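Local coordinates for PmbA-related protein (Thermotoga maritima, PDB 1VL4), which is probably a metallopeptidase of the PmbA/TldD family and has also been proposed to modulate DNA gyrase, at residues A[23-28]-A[86-91]; A[44-47]-A[53-56]; A[190-195]-A[402-407]; A[269-274]-A[316-321]; A[286-291]-A[426-431]. All blocks are in the same frame, centred on the assembly; numbering follows the deposited sequence.

Contact 1: residues A[23-28]-A[86-91]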
# COMPACT_ATOMS: atom_id res chain seq x y z
N PHE A 23 29.52 17.44 -3.77
CA PHE A 23 30.58 17.50 -2.76
C PHE A 23 31.30 18.86 -2.73
O PHE A 23 31.63 19.38 -1.67
CB PHE A 23 31.61 16.40 -2.98
CG PHE A 23 31.16 15.03 -2.57
CD1 PHE A 23 29.80 14.68 -2.43
CD2 PHE A 23 32.11 14.06 -2.30
CE1 PHE A 23 29.44 13.37 -2.06
CE2 PHE A 23 31.76 12.79 -1.93
CZ PHE A 23 30.45 12.43 -1.80
N ALA A 24 31.55 19.44 -3.89
CA ALA A 24 32.15 20.77 -3.96
C ALA A 24 31.23 21.84 -3.32
O ALA A 24 31.66 22.67 -2.50
CB ALA A 24 32.44 21.11 -5.42
N LEU A 25 29.94 21.78 -3.64
CA LEU A 25 28.95 22.65 -3.00
C LEU A 25 28.94 22.51 -1.50
O LEU A 25 28.87 23.51 -0.79
CB LEU A 25 27.55 22.42 -3.54
CG LEU A 25 27.25 23.10 -4.87
CD1 LEU A 25 26.14 22.36 -5.58
CD2 LEU A 25 26.90 24.55 -4.65
N ALA A 26 29.02 21.28 -1.01
CA ALA A 26 29.01 21.02 0.44
C ALA A 26 30.14 21.74 1.14
O ALA A 26 29.94 22.50 2.13
CB ALA A 26 29.09 19.51 0.71
N LYS A 27 31.34 21.49 0.64
CA LYS A 27 32.54 22.13 1.19
C LYS A 27 32.40 23.64 1.18
O LYS A 27 32.68 24.29 2.18
CB LYS A 27 33.77 21.73 0.39
CG LYS A 27 34.30 20.30 0.66
CD LYS A 27 35.64 20.17 -0.09
CE LYS A 27 35.93 18.76 -0.57
NZ LYS A 27 36.79 18.80 -1.79
N LYS A 28 31.92 24.19 0.07
CA LYS A 28 31.71 25.64 -0.06
C LYS A 28 30.76 26.16 1.01
O LYS A 28 30.95 27.23 1.48
CB LYS A 28 31.18 26.01 -1.44
CG LYS A 28 31.07 27.52 -1.68
N LYS A 86 20.65 23.17 -7.86
CA LYS A 86 19.24 23.28 -7.46
C LYS A 86 18.87 22.21 -6.46
O LYS A 86 18.23 22.51 -5.45
CB LYS A 86 18.30 23.25 -8.69
CG LYS A 86 18.52 24.47 -9.53
CD LYS A 86 17.69 24.56 -10.82
CE LYS A 86 18.09 25.84 -11.59
NZ LYS A 86 16.93 26.53 -12.20
N CYS A 87 19.25 20.97 -6.73
CA CYS A 87 19.06 19.87 -5.77
C CYS A 87 19.67 20.14 -4.38
O CYS A 87 19.03 19.91 -3.35
CB CYS A 87 19.69 18.62 -6.31
SG CYS A 87 18.78 17.92 -7.68
N PHE A 88 20.92 20.61 -4.38
CA PHE A 88 21.61 20.93 -3.16
C PHE A 88 20.89 22.06 -2.43
O PHE A 88 20.63 21.97 -1.22
CB PHE A 88 23.08 21.27 -3.47
CG PHE A 88 23.84 21.79 -2.29
CD1 PHE A 88 23.85 23.14 -2.01
CD2 PHE A 88 24.55 20.91 -1.45
CE1 PHE A 88 24.56 23.66 -0.92
CE2 PHE A 88 25.25 21.42 -0.36
CZ PHE A 88 25.25 22.80 -0.10
N GLU A 89 20.56 23.12 -3.14
CA GLU A 89 19.90 24.26 -2.54
C GLU A 89 18.53 23.87 -1.95
O GLU A 89 18.12 24.38 -0.90
CB GLU A 89 19.76 25.42 -3.55
CG GLU A 89 21.11 26.06 -4.01
CD GLU A 89 21.98 26.68 -2.89
OE1 GLU A 89 21.48 26.94 -1.77
OE2 GLU A 89 23.19 26.93 -3.16
N GLU A 90 17.85 22.94 -2.59
CA GLU A 90 16.58 22.42 -2.09
C GLU A 90 16.78 21.67 -0.78
O GLU A 90 16.07 21.89 0.20
CB GLU A 90 15.95 21.52 -3.15
CG GLU A 90 14.54 21.08 -2.87
CD GLU A 90 13.48 22.19 -2.96
OE1 GLU A 90 13.76 23.35 -3.31
OE2 GLU A 90 12.35 21.87 -2.62
N ALA A 91 17.79 20.82 -0.72
CA ALA A 91 18.08 20.03 0.51
C ALA A 91 18.49 20.98 1.63
O ALA A 91 18.09 20.80 2.78
CB ALA A 91 19.18 19.02 0.27
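Phe88 crosses from helix 84-93 to Leu25 on helix 15-29, and its course can be followed atom by atom. Its CB meets the branch of Leu25, with CD1 at 3.9 Å. Beyond it CG stands anti to the backbone N (chi1 173°), a setting that sends the ring out across the gap between the helices. The ring then lies beneath Leu25 CB, which sits 3.8 Å from the ring centroid and 5° off its normal, a nearly vertical CH-pi contact. The two helices pack against the same end of the long antiparallel sheet: Phe88 also touches Val67 of strand 51-69, and Ala26 reaches Val33 of strand 32-48. Further out, the ring leaves side chains and meets main chain. Phe88 CE2 comes 3.8 Å from the N of Ala26 and somewhat farther, 4.4 Å, from its CB, while CZ ends 3.8 Å from Leu25 O. A flat, wholly apolar ring suits this place because one face can take the leucine methylene while its far rim fits against a helix backbone. The small methyl of Ala26 lets that rim come close, and Leu25 O itself is bonded by Asn29 ND2.

Contact 2: residues A[44-47]-A[53-56]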
# COMPACT_ATOMS: atom_id res chain seq x y z
N SER A 44 7.97 -8.80 -14.04
CA SER A 44 7.04 -9.69 -13.38
C SER A 44 5.91 -10.06 -14.30
O SER A 44 5.59 -9.32 -15.21
CB SER A 44 6.44 -8.98 -12.17
OG SER A 44 5.60 -7.93 -12.58
N LEU A 45 5.33 -11.22 -14.06
CA LEU A 45 4.16 -11.64 -14.71
C LEU A 45 3.23 -12.51 -13.84
O LEU A 45 3.67 -13.26 -12.94
CB LEU A 45 4.49 -12.32 -16.02
CG LEU A 45 5.16 -13.66 -16.01
CD1 LEU A 45 4.10 -14.77 -15.78
CD2 LEU A 45 5.85 -13.87 -17.35
N ARG A 46 1.93 -12.36 -14.14
CA ARG A 46 0.87 -13.11 -13.43
C ARG A 46 -0.07 -13.74 -14.39
O ARG A 46 -0.54 -13.08 -15.32
CB ARG A 46 0.13 -12.15 -12.51
CG ARG A 46 -0.99 -12.76 -11.70
CD ARG A 46 -1.68 -11.68 -10.85
NE ARG A 46 -2.90 -11.16 -11.50
CZ ARG A 46 -3.44 -9.96 -11.27
NH1 ARG A 46 -2.88 -9.10 -10.42
NH2 ARG A 46 -4.55 -9.61 -11.90
N LEU A 47 -0.29 -15.04 -14.20
CA LEU A 47 -1.33 -15.78 -14.87
C LEU A 47 -2.52 -15.90 -13.91
O LEU A 47 -2.36 -16.19 -12.72
CB LEU A 47 -0.84 -17.19 -15.22
CG LEU A 47 0.53 -17.32 -15.87
CD1 LEU A 47 0.69 -18.78 -16.29
CD2 LEU A 47 0.65 -16.39 -17.09
N ASP A 53 -2.41 -12.43 -17.77
CA ASP A 53 -3.34 -11.30 -17.66
C ASP A 53 -2.65 -9.99 -17.30
O ASP A 53 -3.29 -8.94 -17.32
CB ASP A 53 -4.38 -11.57 -16.56
CG ASP A 53 -3.77 -11.52 -15.16
OD1 ASP A 53 -3.12 -12.50 -14.75
OD2 ASP A 53 -3.91 -10.51 -14.45
N GLN A 54 -1.37 -10.03 -16.94
CA GLN A 54 -0.72 -8.86 -16.33
C GLN A 54 0.81 -9.03 -16.28
O GLN A 54 1.29 -10.11 -15.99
CB GLN A 54 -1.27 -8.68 -14.91
CG GLN A 54 -0.82 -7.44 -14.16
CD GLN A 54 -1.35 -7.43 -12.72
OE1 GLN A 54 -0.59 -7.60 -11.74
NE2 GLN A 54 -2.67 -7.26 -12.58
N TYR A 55 1.57 -7.99 -16.60
CA TYR A 55 3.03 -8.07 -16.47
C TYR A 55 3.54 -6.71 -16.32
O TYR A 55 2.87 -5.78 -16.69
CB TYR A 55 3.67 -8.75 -17.71
CG TYR A 55 3.69 -7.92 -18.97
CD1 TYR A 55 2.54 -7.83 -19.79
CD2 TYR A 55 4.82 -7.23 -19.36
CE1 TYR A 55 2.55 -7.06 -20.93
CE2 TYR A 55 4.82 -6.44 -20.53
CZ TYR A 55 3.69 -6.37 -21.30
OH TYR A 55 3.67 -5.60 -22.43
N THR A 56 4.75 -6.60 -15.83
CA THR A 56 5.44 -5.33 -15.73
C THR A 56 6.86 -5.57 -16.19
O THR A 56 7.48 -6.60 -15.86
CB THR A 56 5.48 -4.84 -14.25
OG1 THR A 56 4.14 -4.67 -13.77
CG2 THR A 56 6.24 -3.55 -14.11
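Ser44 and Thr56 face each other as a hydrogen-bonded antiparallel pair, Ser44 N giving to Thr56 O and Thr56 N to Ser44 O, both at 2.9 Å. One pair on, Leu45 and Tyr55 form a non-hydrogen-bonded pair, their CB atoms 4.0 Å apart; the Leu45 backbone bonds Tyr156 on its other side, and Leu45 CA sends a C-H toward Gln54 O. Gln54 O also accepts Arg46 N at 3.0 Å. This is the hairpin of strands 32-48 and 51-69, and at Arg46 regular pairing is broken by a classic beta bulge, where Asp53 and Gln54 both face the arginine. Asp53 N binds Arg46 O at 3.1 Å. The chain of Arg46, bent at chi3 (97°), turns its guanidinium back over the bulge; NH2 makes a salt bridge with Asp53 OD2 at 2.8 Å, though its hydrogen bond is weak at 115°. Arginine is long enough to fold back to this carboxylate on the neighbouring strand. The Gln54 amide sits over one guanidinium face without a hydrogen bond, and its NE2 facing the donor NH1 makes this detail doubtful. On the sheet's other face, with Leu45, Tyr55 has its OH bonded to Thr75 N of the second subunit.

Contact 3: residues A[190-195]-A[402-407]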
# COMPACT_ATOMS: atom_id res chain seq x y z
N ASP A 190 -14.08 -29.35 -2.90
CA ASP A 190 -14.58 -29.88 -1.63
C ASP A 190 -15.89 -29.17 -1.24
O ASP A 190 -16.26 -28.17 -1.85
CB ASP A 190 -13.49 -29.72 -0.55
CG ASP A 190 -13.72 -30.57 0.68
OD1 ASP A 190 -14.50 -31.54 0.61
OD2 ASP A 190 -13.11 -30.26 1.73
N ALA A 191 -16.60 -29.69 -0.23
CA ALA A 191 -17.80 -29.02 0.32
C ALA A 191 -17.66 -27.49 0.47
O ALA A 191 -18.59 -26.73 0.18
CB ALA A 191 -18.14 -29.64 1.65
N ASN A 192 -16.50 -27.09 0.98
CA ASN A 192 -15.98 -25.73 0.89
C ASN A 192 -14.70 -25.86 0.10
O ASN A 192 -13.86 -26.69 0.43
CB ASN A 192 -15.63 -25.17 2.28
CG ASN A 192 -16.81 -25.17 3.24
OD1 ASN A 192 -17.85 -24.59 2.96
ND2 ASN A 192 -16.65 -25.83 4.40
N PRO A 193 -14.52 -25.06 -0.95
CA PRO A 193 -13.27 -25.19 -1.72
C PRO A 193 -12.00 -24.96 -0.88
O PRO A 193 -11.99 -24.08 -0.02
CB PRO A 193 -13.41 -24.13 -2.80
CG PRO A 193 -14.89 -23.90 -2.92
CD PRO A 193 -15.42 -24.05 -1.53
N ARG A 194 -10.96 -25.73 -1.16
CA ARG A 194 -9.74 -25.73 -0.35
C ARG A 194 -8.62 -25.07 -1.11
O ARG A 194 -8.29 -25.48 -2.19
CB ARG A 194 -9.31 -27.17 -0.02
CG ARG A 194 -10.41 -28.05 0.54
CD ARG A 194 -10.92 -27.44 1.81
NE ARG A 194 -12.00 -28.20 2.38
CZ ARG A 194 -12.78 -27.74 3.35
NH1 ARG A 194 -12.56 -26.55 3.90
NH2 ARG A 194 -13.78 -28.50 3.79
N SER A 195 -7.96 -24.08 -0.53
CA SER A 195 -6.83 -23.49 -1.22
C SER A 195 -5.48 -23.96 -0.70
O SER A 195 -5.31 -24.32 0.47
CB SER A 195 -6.95 -21.96 -1.24
OG SER A 195 -7.09 -21.41 0.05
N GLY A 402 -7.54 -32.57 7.62
CA GLY A 402 -7.38 -31.13 7.64
C GLY A 402 -8.37 -30.50 8.62
O GLY A 402 -9.36 -31.10 8.99
N VAL A 403 -8.06 -29.29 9.07
CA VAL A 403 -8.88 -28.61 10.07
C VAL A 403 -9.45 -27.31 9.50
O VAL A 403 -8.71 -26.41 9.16
CB VAL A 403 -8.05 -28.34 11.37
CG1 VAL A 403 -8.87 -27.57 12.37
CG2 VAL A 403 -7.63 -29.65 11.99
N GLU A 404 -10.78 -27.27 9.41
CA GLU A 404 -11.56 -26.14 8.89
C GLU A 404 -11.75 -25.02 9.88
O GLU A 404 -12.01 -25.27 11.07
CB GLU A 404 -13.01 -26.59 8.65
CG GLU A 404 -13.23 -27.49 7.50
CD GLU A 404 -14.55 -27.21 6.86
OE1 GLU A 404 -14.65 -26.14 6.23
OE2 GLU A 404 -15.46 -28.06 6.96
N ASP A 405 -11.73 -23.80 9.35
CA ASP A 405 -12.32 -22.68 10.04
C ASP A 405 -11.76 -22.57 11.43
O ASP A 405 -12.49 -22.63 12.42
CB ASP A 405 -13.84 -22.87 10.11
CG ASP A 405 -14.49 -22.92 8.74
OD1 ASP A 405 -14.12 -22.10 7.87
OD2 ASP A 405 -15.38 -23.77 8.56
N ILE A 406 -10.44 -22.45 11.52
CA ILE A 406 -9.84 -22.24 12.82
C ILE A 406 -9.12 -20.91 12.94
O ILE A 406 -8.62 -20.36 11.97
CB ILE A 406 -8.91 -23.41 13.24
CG1 ILE A 406 -7.89 -23.70 12.15
CG2 ILE A 406 -9.76 -24.62 13.59
CD1 ILE A 406 -6.65 -24.39 12.68
N THR A 407 -9.13 -20.40 14.16
CA THR A 407 -8.39 -19.24 14.55
C THR A 407 -7.39 -19.65 15.63
O THR A 407 -7.71 -20.43 16.53
CB THR A 407 -9.34 -18.15 15.09
OG1 THR A 407 -10.11 -17.62 14.00
CG2 THR A 407 -8.57 -16.99 15.75
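Arg194 and Asn192 both reach for Glu404 OE1, joining the start of edge strand 194-202 of the long antiparallel sheet to strand 398-404 of a second, mixed sheet, near the corner at Asp405; Asp190, Arg194 and Glu404 form a salt-bridge network. The ionic contact across the segments runs from Arg194 NH1 to Glu404 OE1 at 3.2 Å, fairly straight at 162°. The oxygen lies in the guanidinium plane, at its edge, whereas NH1 comes from above the carboxylate, the planes 79° apart. Within its own segment, Arg194 NE pairs with Asp190 OD2, very short and doubtful in length, and NH2 adds a weak bond; OD2 also accepts Gly226 N. A guanidinium suits this buried place because it can serve two acids from different sides, and the bend at chi2 folds it toward Asp190. The hydrogen bond from the uncharged amide, Asn192 ND2 to Glu404 OE1, is short at 2.7 Å but weak, bent to 127°. A glutamine in place of Glu404 would probably weaken this link, leaving Arg194 with Asp190 as its one acidic mate in the network. Above the guanidinium face, toward the rim, sits Asn192 O, 3.1 Å from Arg194 NE, too poorly angled for a bond.

Contact 4: residues A[269-274]-A[316-321]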
# COMPACT_ATOMS: atom_id res chain seq x y z
N GLY A 269 13.30 -3.31 28.69
CA GLY A 269 13.78 -3.81 29.99
C GLY A 269 14.13 -5.30 30.09
O GLY A 269 14.50 -5.80 31.18
N LYS A 270 14.08 -6.00 28.95
CA LYS A 270 14.25 -7.44 28.92
C LYS A 270 15.61 -7.88 28.41
O LYS A 270 15.86 -9.06 28.26
CB LYS A 270 13.15 -8.07 28.07
CG LYS A 270 11.74 -7.69 28.45
CD LYS A 270 10.98 -8.81 29.14
CE LYS A 270 9.47 -8.65 29.00
NZ LYS A 270 9.08 -8.77 27.57
N LEU A 271 16.53 -6.96 28.15
CA LEU A 271 17.83 -7.39 27.68
C LEU A 271 18.36 -8.32 28.76
O LEU A 271 18.23 -8.05 29.95
CB LEU A 271 18.79 -6.22 27.42
CG LEU A 271 18.54 -5.39 26.15
CD1 LEU A 271 19.37 -4.10 26.18
CD2 LEU A 271 18.86 -6.19 24.88
N GLY A 272 18.90 -9.45 28.35
CA GLY A 272 19.52 -10.35 29.28
C GLY A 272 18.56 -11.32 29.93
O GLY A 272 19.00 -12.20 30.64
N GLU A 273 17.27 -11.21 29.65
CA GLU A 273 16.29 -12.09 30.29
C GLU A 273 15.91 -13.24 29.36
O GLU A 273 16.13 -13.16 28.14
CB GLU A 273 15.03 -11.29 30.62
CG GLU A 273 15.31 -10.10 31.54
CD GLU A 273 14.05 -9.42 32.01
OE1 GLU A 273 12.96 -9.70 31.45
OE2 GLU A 273 14.16 -8.58 32.94
N GLN A 274 15.32 -14.30 29.93
CA GLN A 274 14.82 -15.43 29.13
C GLN A 274 13.46 -15.17 28.52
O GLN A 274 12.42 -15.50 29.09
CB GLN A 274 14.76 -16.70 29.96
CG GLN A 274 16.09 -17.34 30.11
CD GLN A 274 16.20 -18.59 29.32
OE1 GLN A 274 15.94 -18.61 28.11
NE2 GLN A 274 16.56 -19.67 29.99
N LYS A 316 19.74 -10.82 23.72
CA LYS A 316 21.11 -10.34 23.72
C LYS A 316 21.25 -8.92 23.30
O LYS A 316 22.13 -8.27 23.78
CB LYS A 316 22.02 -11.17 22.81
CG LYS A 316 21.92 -12.67 23.03
CD LYS A 316 22.20 -13.07 24.48
CE LYS A 316 23.65 -12.82 24.84
NZ LYS A 316 24.06 -13.56 26.08
N THR A 317 20.45 -8.44 22.34
CA THR A 317 20.63 -7.06 21.85
C THR A 317 19.38 -6.63 21.16
O THR A 317 18.64 -7.48 20.65
CB THR A 317 21.81 -6.94 20.80
OG1 THR A 317 21.99 -5.58 20.36
CG2 THR A 317 21.55 -7.83 19.58
N PHE A 318 19.16 -5.31 21.08
CA PHE A 318 18.24 -4.77 20.08
C PHE A 318 19.02 -4.44 18.81
O PHE A 318 20.25 -4.45 18.79
CB PHE A 318 17.52 -3.53 20.63
CG PHE A 318 16.72 -3.80 21.84
CD1 PHE A 318 15.66 -4.71 21.80
CD2 PHE A 318 17.00 -3.16 23.05
CE1 PHE A 318 14.91 -4.98 22.94
CE2 PHE A 318 16.24 -3.44 24.21
CZ PHE A 318 15.20 -4.33 24.14
N LEU A 319 18.28 -4.16 17.77
CA LEU A 319 18.82 -3.66 16.52
C LEU A 319 18.79 -2.11 16.51
O LEU A 319 17.86 -1.49 17.02
CB LEU A 319 18.01 -4.24 15.35
CG LEU A 319 18.00 -5.79 15.31
CD1 LEU A 319 17.32 -6.27 14.07
CD2 LEU A 319 19.39 -6.37 15.39
N HIS A 320 19.82 -1.53 15.93
CA HIS A 320 20.07 -0.10 15.96
C HIS A 320 20.27 0.55 14.58
O HIS A 320 20.60 -0.11 13.59
CB HIS A 320 21.34 0.17 16.78
CG HIS A 320 21.18 -0.09 18.25
ND1 HIS A 320 20.67 0.85 19.11
CD2 HIS A 320 21.45 -1.19 18.99
CE1 HIS A 320 20.66 0.35 20.34
NE2 HIS A 320 21.12 -0.89 20.29
N ASN A 321 20.04 1.86 14.58
CA ASN A 321 20.54 2.77 13.58
C ASN A 321 21.58 3.68 14.25
O ASN A 321 21.89 3.49 15.43
CB ASN A 321 19.40 3.51 12.88
CG ASN A 321 18.53 4.34 13.81
OD1 ASN A 321 18.93 4.76 14.91
ND2 ASN A 321 17.33 4.65 13.33
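Leu271 lies over the ring of Phe318, carried there by a type II beta turn from Lys270 to Glu273. The turn belongs to the loop after helix 257-261, and the phenylalanine to the loop that leads from strand 314-315 into helix 322-328, so the contact joins two connections of the C-terminal part of the chain. Leu271 has more surface buried here than any other residue of the two segments. With CG anti to its carbonyl carbon (chi1 -75°), the branch extends out from the turn and spreads over its partner: CG lies 3.6 Å from Phe318 CE2, and CD1 follows at 3.8 Å from the same atom. CD2 makes a CH-pi contact, 4.1 Å from the ring centroid and 19° off the normal, thus over the face but displaced toward the rim. The same methyl also rests on main chain, 3.6 Å from Thr317 CA and 4.0 Å from Lys316 C. A branched leucine suits the site because its two methyls can share one ring and a strip of backbone.

Phe318 is buried, its ring also touching Ala257 and Val260 of helix 257-261 and Leu267. A serine at this position would probably leave Leu271 without the aromatic face beneath it and open a gap beside that helix. Gly272 suits the turn's third position, where a side chain would run into the carbonyl O of Leu271. The turn is closed by Glu273 N on Lys270 O. Along the backbone, Thr317 OG1 donates to a lone pair of Phe318 O at 2.6 Å.

Contact 5: residues A[286-291]-A[426-431]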
# COMPACT_ATOMS: atom_id res chain seq x y z
N PRO A 286 23.49 -11.22 7.78
CA PRO A 286 23.64 -10.34 6.57
C PRO A 286 23.30 -11.02 5.24
O PRO A 286 22.93 -10.38 4.27
CB PRO A 286 25.12 -9.97 6.60
CG PRO A 286 25.54 -10.16 8.07
CD PRO A 286 24.73 -11.30 8.58
N TYR A 287 23.53 -12.32 5.19
CA TYR A 287 23.43 -13.05 3.95
C TYR A 287 22.93 -14.46 4.13
O TYR A 287 23.32 -15.15 5.05
CB TYR A 287 24.76 -13.07 3.25
CG TYR A 287 24.86 -13.97 2.06
CD1 TYR A 287 24.49 -13.55 0.76
CD2 TYR A 287 25.40 -15.24 2.20
CE1 TYR A 287 24.60 -14.41 -0.34
CE2 TYR A 287 25.48 -16.11 1.13
CZ TYR A 287 25.11 -15.68 -0.13
OH TYR A 287 25.31 -16.57 -1.14
N HIS A 288 22.06 -14.85 3.19
CA HIS A 288 21.72 -16.23 2.91
C HIS A 288 21.54 -16.31 1.37
O HIS A 288 21.00 -15.39 0.76
CB HIS A 288 20.42 -16.59 3.63
CG HIS A 288 20.03 -18.03 3.46
ND1 HIS A 288 19.56 -18.55 2.26
CD2 HIS A 288 20.06 -19.06 4.34
CE1 HIS A 288 19.28 -19.83 2.43
NE2 HIS A 288 19.55 -20.16 3.68
N PRO A 289 22.01 -17.38 0.75
CA PRO A 289 21.92 -17.52 -0.69
C PRO A 289 20.57 -17.26 -1.34
O PRO A 289 20.54 -16.70 -2.41
CB PRO A 289 22.32 -18.99 -0.92
CG PRO A 289 23.21 -19.30 0.23
CD PRO A 289 22.72 -18.51 1.38
N LYS A 290 19.48 -17.56 -0.64
CA LYS A 290 18.10 -17.36 -1.12
C LYS A 290 17.38 -16.21 -0.38
O LYS A 290 16.21 -15.96 -0.61
CB LYS A 290 17.27 -18.64 -0.92
CG LYS A 290 17.71 -19.82 -1.73
CD LYS A 290 16.72 -20.95 -1.58
CE LYS A 290 17.30 -22.33 -1.89
NZ LYS A 290 16.77 -23.35 -0.92
N GLY A 291 18.13 -15.49 0.47
CA GLY A 291 17.60 -14.29 1.16
C GLY A 291 17.87 -13.07 0.29
O GLY A 291 18.98 -12.54 0.29
N VAL A 426 14.38 -25.93 7.28
CA VAL A 426 14.50 -24.48 7.13
C VAL A 426 14.01 -24.02 5.76
O VAL A 426 14.30 -24.64 4.74
CB VAL A 426 15.97 -24.07 7.30
CG1 VAL A 426 16.15 -22.57 6.99
CG2 VAL A 426 16.43 -24.41 8.71
N LYS A 427 13.18 -22.98 5.76
CA LYS A 427 12.67 -22.37 4.56
C LYS A 427 12.94 -20.86 4.66
O LYS A 427 12.91 -20.26 5.73
CB LYS A 427 11.17 -22.63 4.38
CG LYS A 427 10.58 -22.07 3.09
CD LYS A 427 9.26 -22.65 2.72
CE LYS A 427 8.56 -21.89 1.59
NZ LYS A 427 9.22 -21.96 0.26
N VAL A 428 13.19 -20.25 3.51
CA VAL A 428 13.51 -18.82 3.44
C VAL A 428 12.31 -18.02 2.90
O VAL A 428 11.63 -18.44 1.94
CB VAL A 428 14.77 -18.64 2.53
CG1 VAL A 428 15.05 -17.13 2.29
CG2 VAL A 428 15.90 -19.24 3.12
N SER A 429 12.04 -16.86 3.50
CA SER A 429 11.06 -15.95 2.97
C SER A 429 11.81 -14.64 2.66
O SER A 429 13.03 -14.64 2.49
CB SER A 429 9.92 -15.72 3.98
OG SER A 429 8.83 -15.09 3.37
N GLN A 430 11.08 -13.53 2.66
CA GLN A 430 11.63 -12.25 2.26
C GLN A 430 12.61 -11.68 3.23
O GLN A 430 13.69 -11.22 2.84
CB GLN A 430 10.51 -11.23 2.02
CG GLN A 430 9.66 -11.61 0.81
CD GLN A 430 8.90 -10.42 0.24
OE1 GLN A 430 8.93 -9.31 0.80
NE2 GLN A 430 8.25 -10.64 -0.88
N HIS A 431 12.23 -11.68 4.51
CA HIS A 431 13.05 -11.13 5.56
C HIS A 431 13.21 -12.09 6.75
O HIS A 431 13.84 -11.77 7.74
CB HIS A 431 12.43 -9.81 6.03
CG HIS A 431 11.98 -8.92 4.90
ND1 HIS A 431 12.85 -8.16 4.14
CD2 HIS A 431 10.75 -8.73 4.36
CE1 HIS A 431 12.18 -7.51 3.21
NE2 HIS A 431 10.90 -7.84 3.31
O HOH W 1 14.42 -13.95 0.13
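His288 holds CG anti to the backbone N (chi1 -176°), which swings the imidazole toward Val428, and Val428, with CG1 anti to its own N, parts its two methyls between different partners. CG2 goes to the histidine: it lies 3.8 Å from the ring centroid, 24° off the normal, and 3.5 Å from His288 CE1, a CH-pi contact over one face. The opposite face is covered by Pro289 CD. CG1 instead packs against main chain, 3.3 Å from Lys290 O and 3.9 Å from Gly291 N. The loop makes a type I beta turn from His288 to Gly291, set against edge strand 427-428 of a mixed sheet. Lys290 N donates to His288 ND1 at 3.1 Å, nearly in the ring plane and straight at 169°, which fixes the ring's rotation. Glycine suits the end of the turn, as a CB there would be crowded by that of His288. A water bridges the two segments, giving one proton to Lys290 O and one to Ser429 O, each at 2.8 Å. Because ND1 accepts from Lys290 N close to the ring plane, the bond uses the edge of the imidazole and sets its face toward the valine methyl.

Contact 1 is the buried one of the five, whereas contacts 2 to 5 are only partly buried. Contacts 1 and 2 hold different elements, though helix 15-29 runs on into strand 32-48; their centres are about 42 Å apart, and contact 2 is nested within the loop that contact 1 closes. Contact 3 reaches the same sheet as contact 2 at its edge strand 194-202, about 14 Å away between nearest atoms. Chemistry differs with place: rings meet aliphatic groups in contacts 1, 4 and 5, contact 2 adds a salt bridge to its backbone pairing, and charge governs contact 3. The centre of contact 5, about 8 Å from the centre of the chain, has a bridging water as well.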